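Local coordinates for protein putative alpha-N-acetylgalactosaminidase (Bacillus halodurans C-125, PDB 3CC1) that probably hydrolyses terminal alpha-linked N-acetylgalactosamine residues from glycoconjugates, at residues M304-M316 and G336-R348. Residues are numbered along the deposited sequence; the frame is centred on the assembly and turned at random.
Sequences MMNLWAICHSPLM and GILSINQKSVLNR. Unlike the reference sequence in segment 304-316: His312 (reference Arg).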
loop_
_atom_site.group_PDB
_atom_site.type_symbol
_atom_site.label_atom_id
_atom_site.label_comp_id
_atom_site.label_asym_id
_atom_site.label_seq_id
_atom_site.Cartn_x
_atom_site.Cartn_y
_atom_site.Cartn_z
HETATM N N MSE A 304 -21.025 -6.525 -7.336
HETATM C CA MSE A 304 -20.312 -7.717 -7.702
HETATM C C MSE A 304 -20.643 -8.140 -9.130
HETATM O O MSE A 304 -19.757 -8.410 -9.910
HETATM C CB MSE A 304 -20.624 -8.869 -6.722
HETATM C CG MSE A 304 -19.980 -10.189 -7.173
HETATM SE SE MSE A 304 -20.810 -11.648 -6.235
HETATM C CE MSE A 304 -22.538 -11.508 -7.074
HETATM N N MSE A 305 -21.928 -8.192 -9.462
HETATM C CA MSE A 305 -22.334 -8.596 -10.793
HETATM C C MSE A 305 -21.734 -7.673 -11.854
HETATM O O MSE A 305 -21.309 -8.123 -12.925
HETATM C CB MSE A 305 -23.858 -8.625 -10.936
HETATM C CG MSE A 305 -24.560 -9.704 -10.131
HETATM SE SE MSE A 305 -24.069 -11.505 -10.695
HETATM C CE MSE A 305 -24.841 -11.510 -12.477
ATOM N N ASN A 306 -21.645 -6.384 -11.537
ATOM C CA ASN A 306 -21.173 -5.390 -12.509
ATOM C C ASN A 306 -19.693 -5.611 -12.856
ATOM O O ASN A 306 -19.301 -5.558 -14.008
ATOM C CB ASN A 306 -21.407 -3.957 -12.001
ATOM C CG ASN A 306 -22.874 -3.523 -12.108
ATOM O OD1 ASN A 306 -23.624 -4.010 -12.970
ATOM N ND2 ASN A 306 -23.283 -2.608 -11.246
ATOM N N LEU A 307 -18.877 -5.848 -11.846
ATOM C CA LEU A 307 -17.446 -6.054 -12.045
ATOM C C LEU A 307 -17.174 -7.384 -12.759
ATOM O O LEU A 307 -16.348 -7.461 -13.702
ATOM C CB LEU A 307 -16.685 -5.990 -10.685
ATOM C CG LEU A 307 -15.206 -6.379 -10.774
ATOM C CD1 LEU A 307 -14.487 -5.395 -11.706
ATOM C CD2 LEU A 307 -14.493 -6.465 -9.372
ATOM N N TRP A 308 -17.856 -8.434 -12.309
ATOM C CA TRP A 308 -17.754 -9.768 -12.892
ATOM C C TRP A 308 -18.184 -9.730 -14.357
ATOM O O TRP A 308 -17.555 -10.320 -15.199
ATOM C CB TRP A 308 -18.650 -10.789 -12.170
ATOM C CG TRP A 308 -18.080 -11.562 -10.975
ATOM C CD1 TRP A 308 -18.139 -12.907 -10.804
ATOM C CD2 TRP A 308 -17.437 -11.040 -9.785
ATOM N NE1 TRP A 308 -17.576 -13.267 -9.607
ATOM C CE2 TRP A 308 -17.142 -12.143 -8.957
ATOM C CE3 TRP A 308 -17.066 -9.768 -9.355
ATOM C CZ2 TRP A 308 -16.529 -12.005 -7.729
ATOM C CZ3 TRP A 308 -16.443 -9.633 -8.105
ATOM C CH2 TRP A 308 -16.178 -10.745 -7.321
ATOM N N ALA A 309 -19.249 -9.013 -14.642
ATOM C CA ALA A 309 -19.730 -8.857 -16.040
ATOM C C ALA A 309 -18.707 -8.149 -16.925
ATOM O O ALA A 309 -18.318 -8.660 -17.954
ATOM C CB ALA A 309 -21.066 -8.086 -16.081
ATOM N N ILE A 310 -18.236 -6.994 -16.473
ATOM C CA ILE A 310 -17.414 -6.106 -17.293
ATOM C C ILE A 310 -16.014 -6.669 -17.499
ATOM O O ILE A 310 -15.363 -6.339 -18.481
ATOM C CB ILE A 310 -17.339 -4.683 -16.680
ATOM C CG1 ILE A 310 -16.997 -3.634 -17.761
ATOM C CG2 ILE A 310 -16.318 -4.632 -15.530
ATOM C CD1 ILE A 310 -18.181 -2.999 -18.385
ATOM N N CYS A 311 -15.560 -7.579 -16.635
ATOM C CA CYS A 311 -14.232 -8.165 -16.862
ATOM C C CYS A 311 -14.227 -9.600 -17.470
ATOM O O CYS A 311 -13.168 -10.196 -17.676
ATOM C CB CYS A 311 -13.361 -8.042 -15.614
ATOM S SG CYS A 311 -13.654 -9.263 -14.410
ATOM N N HIS A 312 -15.409 -10.107 -17.818
ATOM C CA HIS A 312 -15.553 -11.450 -18.428
ATOM C C HIS A 312 -15.210 -12.589 -17.454
ATOM O O HIS A 312 -14.657 -13.595 -17.850
ATOM C CB HIS A 312 -14.673 -11.592 -19.670
ATOM C CG HIS A 312 -15.128 -10.794 -20.857
ATOM N ND1 HIS A 312 -16.418 -10.837 -21.335
ATOM C CD2 HIS A 312 -14.444 -9.987 -21.702
ATOM C CE1 HIS A 312 -16.516 -10.074 -22.407
ATOM N NE2 HIS A 312 -15.327 -9.562 -22.663
ATOM N N SER A 313 -15.553 -12.442 -16.182
ATOM C CA SER A 313 -15.368 -13.534 -15.255
ATOM C C SER A 313 -16.396 -14.649 -15.573
ATOM O O SER A 313 -17.566 -14.346 -15.920
ATOM C CB SER A 313 -15.568 -13.040 -13.811
ATOM O OG SER A 313 -15.308 -14.071 -12.844
ATOM N N PRO A 314 -15.993 -15.921 -15.424
ATOM C CA PRO A 314 -17.045 -16.929 -15.338
ATOM C C PRO A 314 -18.074 -16.545 -14.308
ATOM O O PRO A 314 -17.755 -15.892 -13.332
ATOM C CB PRO A 314 -16.317 -18.204 -14.900
ATOM C CG PRO A 314 -14.904 -17.971 -15.177
ATOM C CD PRO A 314 -14.651 -16.494 -15.232
ATOM N N LEU A 315 -19.310 -16.938 -14.563
ATOM C CA LEU A 315 -20.437 -16.677 -13.685
ATOM C C LEU A 315 -20.910 -18.014 -13.143
ATOM O O LEU A 315 -21.661 -18.719 -13.809
ATOM C CB LEU A 315 -21.589 -15.981 -14.459
ATOM C CG LEU A 315 -21.260 -14.607 -15.069
ATOM C CD1 LEU A 315 -22.523 -13.945 -15.779
ATOM C CD2 LEU A 315 -20.624 -13.643 -14.045
HETATM N N MSE A 316 -20.464 -18.361 -11.939
HETATM C CA MSE A 316 -20.877 -19.598 -11.279
HETATM C C MSE A 316 -21.703 -19.311 -10.032
HETATM O O MSE A 316 -21.145 -18.963 -8.996
HETATM C CB MSE A 316 -19.663 -20.434 -10.898
HETATM C CG MSE A 316 -18.943 -20.989 -12.093
HETATM SE SE MSE A 316 -19.899 -22.493 -12.958
HETATM C CE MSE A 316 -19.466 -21.766 -14.480
ATOM N N GLY A 336 -29.250 -7.825 -20.778
ATOM C CA GLY A 336 -28.280 -6.754 -20.970
ATOM C C GLY A 336 -26.976 -6.969 -20.224
ATOM O O GLY A 336 -25.914 -6.820 -20.791
ATOM N N ILE A 337 -27.071 -7.334 -18.953
ATOM C CA ILE A 337 -25.885 -7.635 -18.126
ATOM C C ILE A 337 -25.128 -8.866 -18.636
ATOM O O ILE A 337 -23.913 -8.889 -18.702
ATOM C CB ILE A 337 -26.300 -7.848 -16.617
ATOM C CG1 ILE A 337 -26.858 -6.536 -16.031
ATOM C CG2 ILE A 337 -25.180 -8.434 -15.780
ATOM C CD1 ILE A 337 -25.900 -5.273 -16.063
ATOM N N LEU A 338 -25.866 -9.920 -18.938
ATOM C CA LEU A 338 -25.267 -11.157 -19.392
ATOM C C LEU A 338 -24.585 -10.942 -20.717
ATOM O O LEU A 338 -23.546 -11.512 -21.014
ATOM C CB LEU A 338 -26.323 -12.251 -19.525
ATOM C CG LEU A 338 -27.017 -12.710 -18.223
ATOM C CD1 LEU A 338 -28.095 -13.792 -18.546
ATOM C CD2 LEU A 338 -25.968 -13.143 -17.178
ATOM N N SER A 339 -25.181 -10.091 -21.533
ATOM C CA SER A 339 -24.575 -9.794 -22.804
ATOM C C SER A 339 -23.214 -9.050 -22.681
ATOM O O SER A 339 -22.293 -9.242 -23.493
ATOM C CB SER A 339 -25.578 -9.032 -23.642
ATOM O OG SER A 339 -24.896 -8.507 -24.741
ATOM N N ILE A 340 -23.061 -8.248 -21.640
ATOM C CA ILE A 340 -21.749 -7.625 -21.361
ATOM C C ILE A 340 -20.722 -8.735 -21.098
ATOM O O ILE A 340 -19.651 -8.771 -21.720
ATOM C CB ILE A 340 -21.806 -6.593 -20.189
ATOM C CG1 ILE A 340 -22.745 -5.458 -20.570
ATOM C CG2 ILE A 340 -20.423 -6.060 -19.854
ATOM C CD1 ILE A 340 -23.225 -4.592 -19.449
ATOM N N ASN A 341 -21.067 -9.643 -20.183
ATOM C CA ASN A 341 -20.155 -10.748 -19.792
ATOM C C ASN A 341 -19.847 -11.689 -20.966
ATOM O O ASN A 341 -18.714 -12.192 -21.147
ATOM C CB ASN A 341 -20.784 -11.552 -18.660
ATOM C CG ASN A 341 -19.915 -12.733 -18.219
ATOM O OD1 ASN A 341 -20.115 -13.866 -18.659
ATOM N ND2 ASN A 341 -18.954 -12.464 -17.356
ATOM N N GLN A 342 -20.857 -11.908 -21.800
ATOM C CA GLN A 342 -20.768 -12.949 -22.838
ATOM C C GLN A 342 -20.349 -12.444 -24.237
ATOM O O GLN A 342 -19.878 -13.236 -25.077
ATOM C CB GLN A 342 -22.111 -13.684 -22.986
ATOM C CG GLN A 342 -22.515 -14.563 -21.794
ATOM C CD GLN A 342 -21.621 -15.781 -21.663
ATOM O OE1 GLN A 342 -21.713 -16.693 -22.460
ATOM N NE2 GLN A 342 -20.724 -15.766 -20.686
ATOM N N LYS A 343 -20.556 -11.146 -24.481
ATOM C CA LYS A 343 -20.402 -10.596 -25.835
ATOM C C LYS A 343 -19.518 -9.358 -25.989
ATOM O O LYS A 343 -19.085 -9.044 -27.093
ATOM C CB LYS A 343 -21.788 -10.292 -26.423
ATOM C CG LYS A 343 -22.670 -11.528 -26.630
ATOM C CD LYS A 343 -22.148 -12.415 -27.771
ATOM C CE LYS A 343 -22.893 -13.765 -27.891
ATOM N NZ LYS A 343 -22.277 -14.850 -27.066
ATOM N N SER A 344 -19.259 -8.633 -24.907
ATOM C CA SER A 344 -18.524 -7.365 -25.039
ATOM C C SER A 344 -17.022 -7.583 -25.296
ATOM O O SER A 344 -16.463 -8.641 -25.025
ATOM C CB SER A 344 -18.775 -6.459 -23.826
ATOM O OG SER A 344 -18.105 -6.924 -22.689
ATOM N N VAL A 345 -16.400 -6.549 -25.852
ATOM C CA VAL A 345 -14.981 -6.546 -26.156
ATOM C C VAL A 345 -14.301 -5.274 -25.644
ATOM O O VAL A 345 -14.962 -4.370 -25.162
ATOM C CB VAL A 345 -14.749 -6.700 -27.688
ATOM C CG1 VAL A 345 -15.268 -8.054 -28.160
ATOM C CG2 VAL A 345 -15.415 -5.494 -28.473
ATOM N N LEU A 346 -12.987 -5.230 -25.708
ATOM C CA LEU A 346 -12.227 -4.037 -25.300
ATOM C C LEU A 346 -12.383 -3.732 -23.801
ATOM O O LEU A 346 -12.202 -2.615 -23.332
ATOM C CB LEU A 346 -12.665 -2.852 -26.156
ATOM C CG LEU A 346 -12.279 -2.934 -27.634
ATOM C CD1 LEU A 346 -12.880 -1.728 -28.369
ATOM C CD2 LEU A 346 -10.766 -3.071 -27.869
ATOM N N ASN A 347 -12.708 -4.769 -23.065
ATOM C CA ASN A 347 -12.924 -4.707 -21.606
ATOM C C ASN A 347 -11.714 -4.167 -20.892
ATOM O O ASN A 347 -10.613 -4.682 -21.041
ATOM C CB ASN A 347 -13.287 -6.085 -21.076
ATOM C CG ASN A 347 -14.441 -6.677 -21.832
ATOM O OD1 ASN A 347 -14.276 -7.076 -22.976
ATOM N ND2 ASN A 347 -15.640 -6.663 -21.223
ATOM N N ARG A 348 -11.911 -3.087 -20.151
ATOM C CA ARG A 348 -10.777 -2.301 -19.667
ATOM C C ARG A 348 -11.076 -1.466 -18.437
ATOM O O ARG A 348 -12.187 -0.959 -18.221
ATOM C CB ARG A 348 -10.241 -1.392 -20.779
ATOM C CG ARG A 348 -11.194 -0.278 -21.222
ATOM C CD ARG A 348 -10.745 0.255 -22.574
ATOM N NE ARG A 348 -11.611 1.294 -23.115
ATOM C CZ ARG A 348 -12.756 1.074 -23.717
ATOM N NH1 ARG A 348 -13.246 -0.141 -23.831
ATOM N NH2 ARG A 348 -13.440 2.087 -24.191
#
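Asn341 and His312 carry the polar part of this contact, each reaching backbone carbonyls of the other segment. Asn341 has CG anti to the backbone N (chi1 179°), which carries its amide to the C-terminal end of helix 298-310; there ND2 donates to Ser313 O at 2.7 Å, close to its own amide plane, and weakly to Trp308 O. Its CA lies 3.3 Å from Ala309 O in a CA-H...O contact, consistent with the close backbone approach beside small Ala309. Leu315 points back at Asn341, its CG and both methyls packing against the amide, while its CD1 meets Leu338 CD2 at 3.8 Å.

The His312 ring points ND1 at Asn341 O, 2.7 Å away; Asn341 O lies in the ring plane, whereas ND1 stands above the plane of that carbonyl, not on a lone pair. NE2 makes two weak, bent bonds, to Ser344 O and Asn347 OD1. The ring is turned 57° from the Asn347 amide, whose ND2 sits over one face near the rim and donates to Ile310 O at 2.8 Å.

A second shell sets these groups: Gln342 NE2 donates to Asn341 OD1 at 2.8 Å, and Ser344 OG accepts from Asn347 ND2 while donating to Ile340 O. An alanine in place of Asn341 would probably leave Ser313 O without this buried donor and open a gap beneath Leu315.

His312, with positive phi, closes helix 298-310 in a Schellman motif before strand 315-317, which pairs in parallel with strand 14-17 in the TIM-barrel domain. The axes of helical segments 304-310 and 336-343 come within 8.1 Å, their N-to-C directions 34° apart, so the two run roughly parallel, with Ala309 against Ile337 and Ile340; Met426 of strand 424-431 touches both isoleucines, placing the pair against the C-terminal antiparallel sheet that strand 345-353 enters.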